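Local coordinates for protein HIRA (Homo sapiens, PDB 5YJE), which works with ASF1A as a histone chaperone to assemble chromatin outside DNA replication and helps repress histone genes periodically in the cell cycle, at residues Ala301-Leu304 / Val305-Phe309. Residues are numbered along the deposited sequence; the frame is centred on the assembly and turned at random.
Sequences ARYL and VNEGF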
ATOM      1  N   ALA B 301     -19.113  27.348   2.505  1.00 55.42           N
ATOM      2  CA  ALA B 301     -18.956  28.169   3.694  1.00 54.97           C
ATOM      3  C   ALA B 301     -19.882  29.374   3.645  1.00 59.40           C
ATOM      4  O   ALA B 301     -20.500  29.728   4.657  1.00 59.13           O
ATOM      5  CB  ALA B 301     -17.504  28.611   3.832  1.00 55.18           C
ATOM      6  N   ARG B 302     -19.992  30.015   2.474  1.00 57.37           N
ATOM      7  CA  ARG B 302     -20.943  31.111   2.327  1.00 61.41           C
ATOM      8  C   ARG B 302     -22.354  30.660   2.692  1.00 59.70           C
ATOM      9  O   ARG B 302     -23.083  31.376   3.381  1.00 60.32           O
ATOM     10  CB  ARG B 302     -20.890  31.658   0.896  1.00 62.45           C
ATOM     11  CG  ARG B 302     -21.921  32.743   0.573  1.00 63.29           C
ATOM     12  CD  ARG B 302     -21.426  33.711  -0.507  1.00 70.17           C
ATOM     13  NE  ARG B 302     -20.668  33.044  -1.571  1.00 82.24           N
ATOM     14  CZ  ARG B 302     -19.334  33.035  -1.663  1.00 77.14           C
ATOM     15  NH1 ARG B 302     -18.593  33.664  -0.753  1.00 81.06           N
ATOM     16  NH2 ARG B 302     -18.737  32.398  -2.666  1.00 64.53           N
ATOM     17  N   TYR B 303     -22.742  29.459   2.262  1.00 57.05           N
ATOM     18  CA  TYR B 303     -24.062  28.948   2.596  1.00 54.30           C
ATOM     19  C   TYR B 303     -24.213  28.739   4.092  1.00 56.68           C
ATOM     20  O   TYR B 303     -25.217  29.150   4.680  1.00 57.48           O
ATOM     21  CB  TYR B 303     -24.342  27.643   1.859  1.00 47.51           C
ATOM     22  CG  TYR B 303     -25.780  27.213   2.004  1.00 52.35           C
ATOM     23  CD1 TYR B 303     -26.793  27.908   1.350  1.00 52.73           C
ATOM     24  CD2 TYR B 303     -26.135  26.123   2.797  1.00 51.88           C
ATOM     25  CE1 TYR B 303     -28.112  27.523   1.468  1.00 54.52           C
ATOM     26  CE2 TYR B 303     -27.470  25.733   2.928  1.00 46.84           C
ATOM     27  CZ  TYR B 303     -28.446  26.439   2.261  1.00 50.52           C
ATOM     28  OH  TYR B 303     -29.765  26.070   2.359  1.00 53.67           O
ATOM     29  N   LEU B 304     -23.241  28.064   4.719  1.00 58.71           N
ATOM     30  CA  LEU B 304     -23.306  27.839   6.160  1.00 59.13           C
ATOM     31  C   LEU B 304     -23.465  29.152   6.911  1.00 59.98           C
ATOM     32  O   LEU B 304     -24.198  29.221   7.904  1.00 61.65           O
ATOM     33  CB  LEU B 304     -22.058  27.107   6.660  1.00 56.88           C
ATOM     34  CG  LEU B 304     -21.668  25.723   6.130  1.00 57.13           C
ATOM     35  CD1 LEU B 304     -20.387  25.252   6.792  1.00 53.91           C
ATOM     36  CD2 LEU B 304     -22.789  24.740   6.368  1.00 55.09           C
ATOM     37  N   VAL B 305     -22.793  30.206   6.446  1.00 59.22           N
ATOM     38  CA  VAL B 305     -22.932  31.513   7.077  1.00 63.94           C
ATOM     39  C   VAL B 305     -24.335  32.077   6.846  1.00 63.93           C
ATOM     40  O   VAL B 305     -24.996  32.533   7.788  1.00 67.29           O
ATOM     41  CB  VAL B 305     -21.838  32.470   6.568  1.00 66.93           C
ATOM     42  CG1 VAL B 305     -22.198  33.906   6.886  1.00 70.06           C
ATOM     43  CG2 VAL B 305     -20.485  32.111   7.185  1.00 67.50           C
ATOM     44  N   ASN B 306     -24.813  32.037   5.595  1.00 60.80           N
ATOM     45  CA  ASN B 306     -26.096  32.652   5.253  1.00 62.26           C
ATOM     46  C   ASN B 306     -27.242  32.050   6.061  1.00 62.69           C
ATOM     47  O   ASN B 306     -28.068  32.779   6.623  1.00 63.32           O
ATOM     48  CB  ASN B 306     -26.375  32.507   3.752  1.00 56.93           C
ATOM     49  CG  ASN B 306     -25.504  33.417   2.907  1.00 68.58           C
ATOM     50  OD1 ASN B 306     -24.876  34.340   3.434  1.00 73.73           O
ATOM     51  ND2 ASN B 306     -25.457  33.164   1.586  1.00 59.18           N
ATOM     52  N   GLU B 307     -27.313  30.718   6.119  1.00 60.46           N
ATOM     53  CA  GLU B 307     -28.381  30.017   6.822  1.00 60.03           C
ATOM     54  C   GLU B 307     -28.096  29.809   8.297  1.00 60.37           C
ATOM     55  O   GLU B 307     -28.952  29.256   8.995  1.00 62.31           O
ATOM     56  CB  GLU B 307     -28.636  28.660   6.174  1.00 58.15           C
ATOM     57  CG  GLU B 307     -28.800  28.725   4.688  1.00 55.45           C
ATOM     58  CD  GLU B 307     -30.009  29.524   4.289  1.00 56.21           C
ATOM     59  OE1 GLU B 307     -29.848  30.471   3.493  1.00 63.37           O
ATOM     60  OE2 GLU B 307     -31.112  29.219   4.792  1.00 59.83           O
ATOM     61  N   GLY B 308     -26.918  30.213   8.774  1.00 60.61           N
ATOM     62  CA  GLY B 308     -26.553  30.110  10.171  1.00 55.98           C
ATOM     63  C   GLY B 308     -26.299  28.701  10.665  1.00 63.52           C
ATOM     64  O   GLY B 308     -26.797  28.332  11.732  1.00 62.25           O
ATOM     65  N   PHE B 309     -25.522  27.907   9.920  1.00 60.18           N
ATOM     66  CA  PHE B 309     -25.171  26.549  10.347  1.00 59.84           C
ATOM     67  C   PHE B 309     -23.938  26.625  11.243  1.00 66.35           C
ATOM     68  O   PHE B 309     -22.796  26.495  10.798  1.00 64.13           O
ATOM     69  CB  PHE B 309     -24.958  25.639   9.146  1.00 61.45           C
ATOM     70  CG  PHE B 309     -26.236  25.208   8.493  1.00 59.74           C
ATOM     71  CD1 PHE B 309     -26.933  24.111   8.973  1.00 59.61           C
ATOM     72  CD2 PHE B 309     -26.750  25.903   7.412  1.00 57.03           C
ATOM     73  CE1 PHE B 309     -28.120  23.719   8.383  1.00 68.83           C
ATOM     74  CE2 PHE B 309     -27.935  25.511   6.819  1.00 56.77           C
ATOM     75  CZ  PHE B 309     -28.622  24.425   7.298  1.00 58.75           C
TER
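Y303 and E307, one helical turn apart, meet through a CH-pi contact: E307 CG lies 3.6 Å from the centroid of the Y303 ring and 22° off its normal, displaced toward the rim on the side of CZ and CE1. A bend at chi2 carries E307 CD to 3.9 Å from Y303 CE1. The carboxylate and ring planes are nearly parallel. E307 OE2 is hydrogen-bonded to Q270 NE2 of helix 266-286, which probably limits carboxylate rotation.

Apolar contacts bring in F309. Its CE2 is 3.9 Å from Y303 CE2, the two side chains crossing obliquely, while its CB packs 3.6 Å from L304 CD2. L304 and F309 both also touch L274, so this side of the turn faces helix 266-286. Removing the ring with an alanine at Y303 would probably deprive E307 CG of its aromatic support and open a gap beside F309 CE2.

The backbone evidence identifies a Schellman motif closing helix 290-307 within the C-terminal, helical part of HIRA. G308 has a positive phi (71°), F309 N donates to L304 O at 2.7 Å, lying in the carbonyl plane, and G308 N donates to V305 O at 3.2 Å. F309 in turn occupies the N-cap position of helix 310-320, making the link between the two helices very short.

Regular i to i+4 bonds precede this ending: V305 N to A301 O and N306 N to R302 O, then a nearly linear one from E307 N to Y303 O (3.0 Å, 177° at the hydrogen). R302 and N306 extend side by side, with R302 CG 3.7 Å from N306 ND2.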